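Local coordinates for PlaB phospholipase (Legionella pneumophila, PDB 6ZTI), which probably hydrolyses phospholipids as a virulence-associated alpha/beta hydrolase, its activity controlled by NAD(H)-mediated tetramerization, at residues F76-A79 with V80-I84; I399-G402 with G403-P407. One frame throughout, in Å; residues are numbered along the deposited sequence.

Contacts 1 and 2 are both local, each made by side chains and backbone groups three to five residues apart within one helix, and they lie on opposite sides of the chain's centre. Their own centres are 51 Å apart and their nearest atoms about 38 Å, so neither touches the other. Contact 1, in helix 69-89 of the alpha/beta hydrolase part, is remote from the dinucleotide sites and faces a second subunit of the tetramer. Contact 2, at the end of helix 397-404, borders those sites: the side chain of I399 is about 7 Å from a bound thio-NAD, and that of M400 about 3 Å from the side chain of L373, a dinucleotide-binding residue.

Contact 1. Residues F76-A79 with V80-I84; sequences FDQA and VRDEI
R81 reaches back one helical turn to D77, NE and NH2 both binding its OD2 in a side-on salt bridge. Such i to i+3 and i+4 contacts mark a helix, here polar on one side and apolar toward the parallel sheet of the alpha/beta hydrolase part. The shorter arm, NE to OD2 of D77, is 2.9 Å; both nitrogens approach from the same face of the carboxylate, whose plane is turned 45° from the guanidinium. A bend at chi3 (-82°) brings the R81 guanidinium over CA of Q78, where NH2 donates to Q78 OE1 at 3.0 Å from above the amide plane. NE2 of Q78 donates a hydrogen bond to D82 OD1 at 3.0 Å, completing a chain of four polar side chains. V80 CG2 sits over one face of the F76 ring, 3.9 Å from its centroid, a CH-pi contact. Underneath, D82 N bonds Q78 O at 2.8 Å. D489 of a second subunit pairs OD2 with R81 NH1 and donates its N to Q78 OE1, and R465 and R469 of that subunit pair with D82 OD2. W109 of helix 102-114 donates to D77 OD1 and meets F76 edge-to-face, while F76 and V80 rest on C96 and F94 of strand 93-99.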
loop_
_atom_site.group_PDB
_atom_site.type_symbol
_atom_site.label_atom_id
_atom_site.label_comp_id
_atom_site.label_asym_id
_atom_site.label_seq_id
_atom_site.Cartn_x
_atom_site.Cartn_y
_atom_site.Cartn_z
ATOM N N PHE B 76 32.191 -12.229 -5.337
ATOM C CA PHE B 76 32.874 -13.216 -6.175
ATOM C C PHE B 76 34.272 -12.730 -6.545
ATOM O O PHE B 76 35.262 -13.461 -6.392
ATOM C CB PHE B 76 32.037 -13.512 -7.422
ATOM C CG PHE B 76 32.656 -14.523 -8.343
ATOM C CD1 PHE B 76 32.754 -15.845 -7.970
ATOM C CD2 PHE B 76 33.149 -14.147 -9.565
ATOM C CE1 PHE B 76 33.327 -16.778 -8.805
ATOM C CE2 PHE B 76 33.725 -15.077 -10.403
ATOM C CZ PHE B 76 33.819 -16.392 -10.015
ATOM N N ASP B 77 34.382 -11.477 -6.996
ATOM C CA ASP B 77 35.695 -10.940 -7.346
ATOM C C ASP B 77 36.664 -11.043 -6.180
ATOM O O ASP B 77 37.834 -11.399 -6.364
ATOM C CB ASP B 77 35.578 -9.485 -7.798
ATOM C CG ASP B 77 36.823 -9.000 -8.513
ATOM O OD1 ASP B 77 37.034 -9.445 -9.654
ATOM O OD2 ASP B 77 37.594 -8.186 -7.944
ATOM N N GLN B 78 36.199 -10.720 -4.969
ATOM C CA GLN B 78 37.073 -10.788 -3.803
ATOM C C GLN B 78 37.439 -12.229 -3.478
ATOM O O GLN B 78 38.575 -12.513 -3.067
ATOM C CB GLN B 78 36.391 -10.133 -2.600
ATOM C CG GLN B 78 37.252 -10.051 -1.356
ATOM C CD GLN B 78 38.338 -9.022 -1.493
ATOM O OE1 GLN B 78 38.101 -7.913 -1.970
ATOM N NE2 GLN B 78 39.544 -9.382 -1.080
ATOM N N ALA B 79 36.483 -13.145 -3.635
ATOM C CA ALA B 79 36.745 -14.550 -3.353
ATOM C C ALA B 79 37.799 -15.106 -4.297
ATOM O O ALA B 79 38.675 -15.872 -3.879
ATOM C CB ALA B 79 35.454 -15.356 -3.464
ATOM N N VAL B 80 37.732 -14.726 -5.577
ATOM C CA VAL B 80 38.720 -15.200 -6.541
ATOM C C VAL B 80 40.106 -14.689 -6.175
ATOM O O VAL B 80 41.090 -15.433 -6.222
ATOM C CB VAL B 80 38.316 -14.782 -7.964
ATOM C CG1 VAL B 80 39.475 -15.003 -8.943
ATOM C CG2 VAL B 80 37.084 -15.559 -8.398
ATOM N N ARG B 81 40.212 -13.408 -5.818
ATOM C CA ARG B 81 41.509 -12.860 -5.449
ATOM C C ARG B 81 42.013 -13.467 -4.147
ATOM O O ARG B 81 43.214 -13.715 -3.997
ATOM C CB ARG B 81 41.418 -11.337 -5.352
ATOM C CG ARG B 81 41.253 -10.688 -6.721
ATOM C CD ARG B 81 41.235 -9.162 -6.648
ATOM N NE ARG B 81 39.909 -8.664 -6.296
ATOM C CZ ARG B 81 39.578 -8.128 -5.119
ATOM N NH1 ARG B 81 40.479 -7.980 -4.160
ATOM N NH2 ARG B 81 38.334 -7.716 -4.910
ATOM N N ASP B 82 41.114 -13.737 -3.202
ATOM C CA ASP B 82 41.557 -14.294 -1.929
ATOM C C ASP B 82 42.148 -15.690 -2.094
ATOM O O ASP B 82 43.054 -16.065 -1.345
ATOM C CB ASP B 82 40.403 -14.339 -0.931
ATOM C CG ASP B 82 40.131 -12.988 -0.272
ATOM O OD1 ASP B 82 40.899 -12.026 -0.493
ATOM O OD2 ASP B 82 39.134 -12.890 0.478
ATOM N N GLU B 83 41.666 -16.466 -3.066
ATOM C CA GLU B 83 42.028 -17.874 -3.161
ATOM C C GLU B 83 42.951 -18.220 -4.318
ATOM O O GLU B 83 43.772 -19.128 -4.164
ATOM C CB GLU B 83 40.770 -18.739 -3.278
ATOM C CG GLU B 83 40.021 -18.917 -1.965
ATOM C CD GLU B 83 40.737 -19.843 -0.992
ATOM O OE1 GLU B 83 41.779 -20.430 -1.363
ATOM O OE2 GLU B 83 40.250 -19.982 0.149
ATOM N N ILE B 84 42.844 -17.550 -5.473
ATOM C CA ILE B 84 43.647 -17.972 -6.619
ATOM C C ILE B 84 44.378 -16.833 -7.323
ATOM O O ILE B 84 44.807 -16.986 -8.474
ATOM C CB ILE B 84 42.768 -18.742 -7.625
ATOM C CG1 ILE B 84 41.684 -17.844 -8.215
ATOM C CG2 ILE B 84 42.134 -19.963 -6.944
ATOM C CD1 ILE B 84 40.968 -18.481 -9.367
#

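Contact 2. Residues I399-G402 with G403-P407; sequences IMEG and GINTP
E401 and N405 join side chain to side chain and backbone to backbone at the C-terminal end of helix 397-404, where N405 leaves helical geometry as the centre of an inverse gamma turn. The amide ND2 of N405 donates to E401 OE2 at 2.9 Å, almost straight at 172°. The donor lies on the anti side of the carboxylate, well out of its plane, and the two flat groups stand 73° apart. E401 comes within range by a bend at chi2 (-84°), which folds its chain toward N405. ND2 has a second acceptor in L440 O, so one amide nitrogen ties the helix end both to its own preceding turn and to the segment after strand 429-439.

The backbone N-H groups at the helix end, those of G403 and I404 and of N405 just beyond it, are also met. G403 N binds I399 O at 3.1 Å, with a weak second bond to M400 O; I404 N takes M400 O at 2.9 Å and, weakly, E401 O; N405 N closes the turn on E401 O at 3.0 Å. Beyond it, T406 N makes a weak bond to I404 O. The hydroxyl OG1 of T406 is bonded to M409 N, and the I404 backbone bonds G411, just before strand 412-419.

M400 and I404 lie side by side and point the same way on the buried face. M400 also packs on L373 and F377, and I404 on P374, residues of the loop that lines a thio-NAD pocket. Where the two side chains meet, CE of M400 is 3.6 Å from CD1 of I404.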
loop_
_atom_site.group_PDB
_atom_site.type_symbol
_atom_site.label_atom_id
_atom_site.label_comp_id
_atom_site.label_asym_id
_atom_site.label_seq_id
_atom_site.Cartn_x
_atom_site.Cartn_y
_atom_site.Cartn_z
ATOM N N ILE B 399 2.279 -23.142 -31.940
ATOM C CA ILE B 399 0.878 -22.864 -32.227
ATOM C C ILE B 399 0.748 -21.543 -32.972
ATOM O O ILE B 399 -0.064 -21.409 -33.895
ATOM C CB ILE B 399 0.066 -22.873 -30.917
ATOM C CG1 ILE B 399 -0.061 -24.308 -30.397
ATOM C CG2 ILE B 399 -1.296 -22.207 -31.124
ATOM C CD1 ILE B 399 -0.767 -24.463 -29.060
ATOM N N MET B 400 1.542 -20.545 -32.578
ATOM C CA MET B 400 1.537 -19.259 -33.272
ATOM C C MET B 400 1.952 -19.416 -34.724
ATOM O O MET B 400 1.260 -18.953 -35.636
ATOM C CB MET B 400 2.491 -18.289 -32.581
ATOM C CG MET B 400 2.137 -17.998 -31.167
ATOM S SD MET B 400 2.029 -16.250 -30.876
ATOM C CE MET B 400 0.670 -15.857 -31.970
ATOM N N GLU B 401 3.111 -20.037 -34.952
ATOM C CA GLU B 401 3.629 -20.181 -36.306
ATOM C C GLU B 401 2.654 -20.956 -37.182
ATOM O O GLU B 401 2.331 -20.533 -38.297
ATOM C CB GLU B 401 4.993 -20.878 -36.263
ATOM C CG GLU B 401 5.802 -20.777 -37.555
ATOM C CD GLU B 401 5.440 -21.831 -38.592
ATOM O OE1 GLU B 401 4.889 -22.895 -38.223
ATOM O OE2 GLU B 401 5.724 -21.591 -39.787
ATOM N N GLY B 402 2.165 -22.095 -36.687
ATOM C CA GLY B 402 1.269 -22.908 -37.486
ATOM C C GLY B 402 -0.003 -22.179 -37.863
ATOM O O GLY B 402 -0.539 -22.375 -38.957
ATOM N N GLY B 403 -0.497 -21.320 -36.981
ATOM C CA GLY B 403 -1.743 -20.634 -37.248
ATOM C C GLY B 403 -1.606 -19.359 -38.055
ATOM O O GLY B 403 -2.535 -18.965 -38.760
ATOM N N ILE B 404 -0.465 -18.694 -37.950
ATOM C CA ILE B 404 -0.264 -17.428 -38.644
ATOM C C ILE B 404 0.281 -17.653 -40.050
ATOM O O ILE B 404 -0.089 -16.941 -40.991
ATOM C CB ILE B 404 0.659 -16.533 -37.785
ATOM C CG1 ILE B 404 -0.133 -15.996 -36.587
ATOM C CG2 ILE B 404 1.262 -15.397 -38.601
ATOM C CD1 ILE B 404 0.712 -15.266 -35.549
ATOM N N ASN B 405 1.129 -18.660 -40.236
ATOM C CA ASN B 405 1.749 -18.891 -41.543
ATOM C C ASN B 405 0.861 -19.836 -42.354
ATOM O O ASN B 405 1.218 -20.970 -42.675
ATOM C CB ASN B 405 3.164 -19.434 -41.384
ATOM C CG ASN B 405 4.168 -18.362 -40.968
ATOM O OD1 ASN B 405 3.933 -17.167 -41.140
ATOM N ND2 ASN B 405 5.294 -18.791 -40.417
ATOM N N THR B 406 -0.319 -19.329 -42.685
ATOM C CA THR B 406 -1.287 -19.985 -43.548
ATOM C C THR B 406 -1.704 -18.994 -44.618
ATOM O O THR B 406 -1.537 -17.781 -44.445
ATOM C CB THR B 406 -2.535 -20.464 -42.790
ATOM O OG1 THR B 406 -3.354 -19.339 -42.431
ATOM C CG2 THR B 406 -2.152 -21.239 -41.535
ATOM N N PRO B 407 -2.247 -19.472 -45.740
ATOM C CA PRO B 407 -2.717 -18.534 -46.768
ATOM C C PRO B 407 -3.660 -17.476 -46.227
ATOM O O PRO B 407 -3.523 -16.299 -46.581
ATOM C CB PRO B 407 -3.408 -19.451 -47.790
ATOM C CG PRO B 407 -2.739 -20.767 -47.617
ATOM C CD PRO B 407 -2.399 -20.877 -46.161
#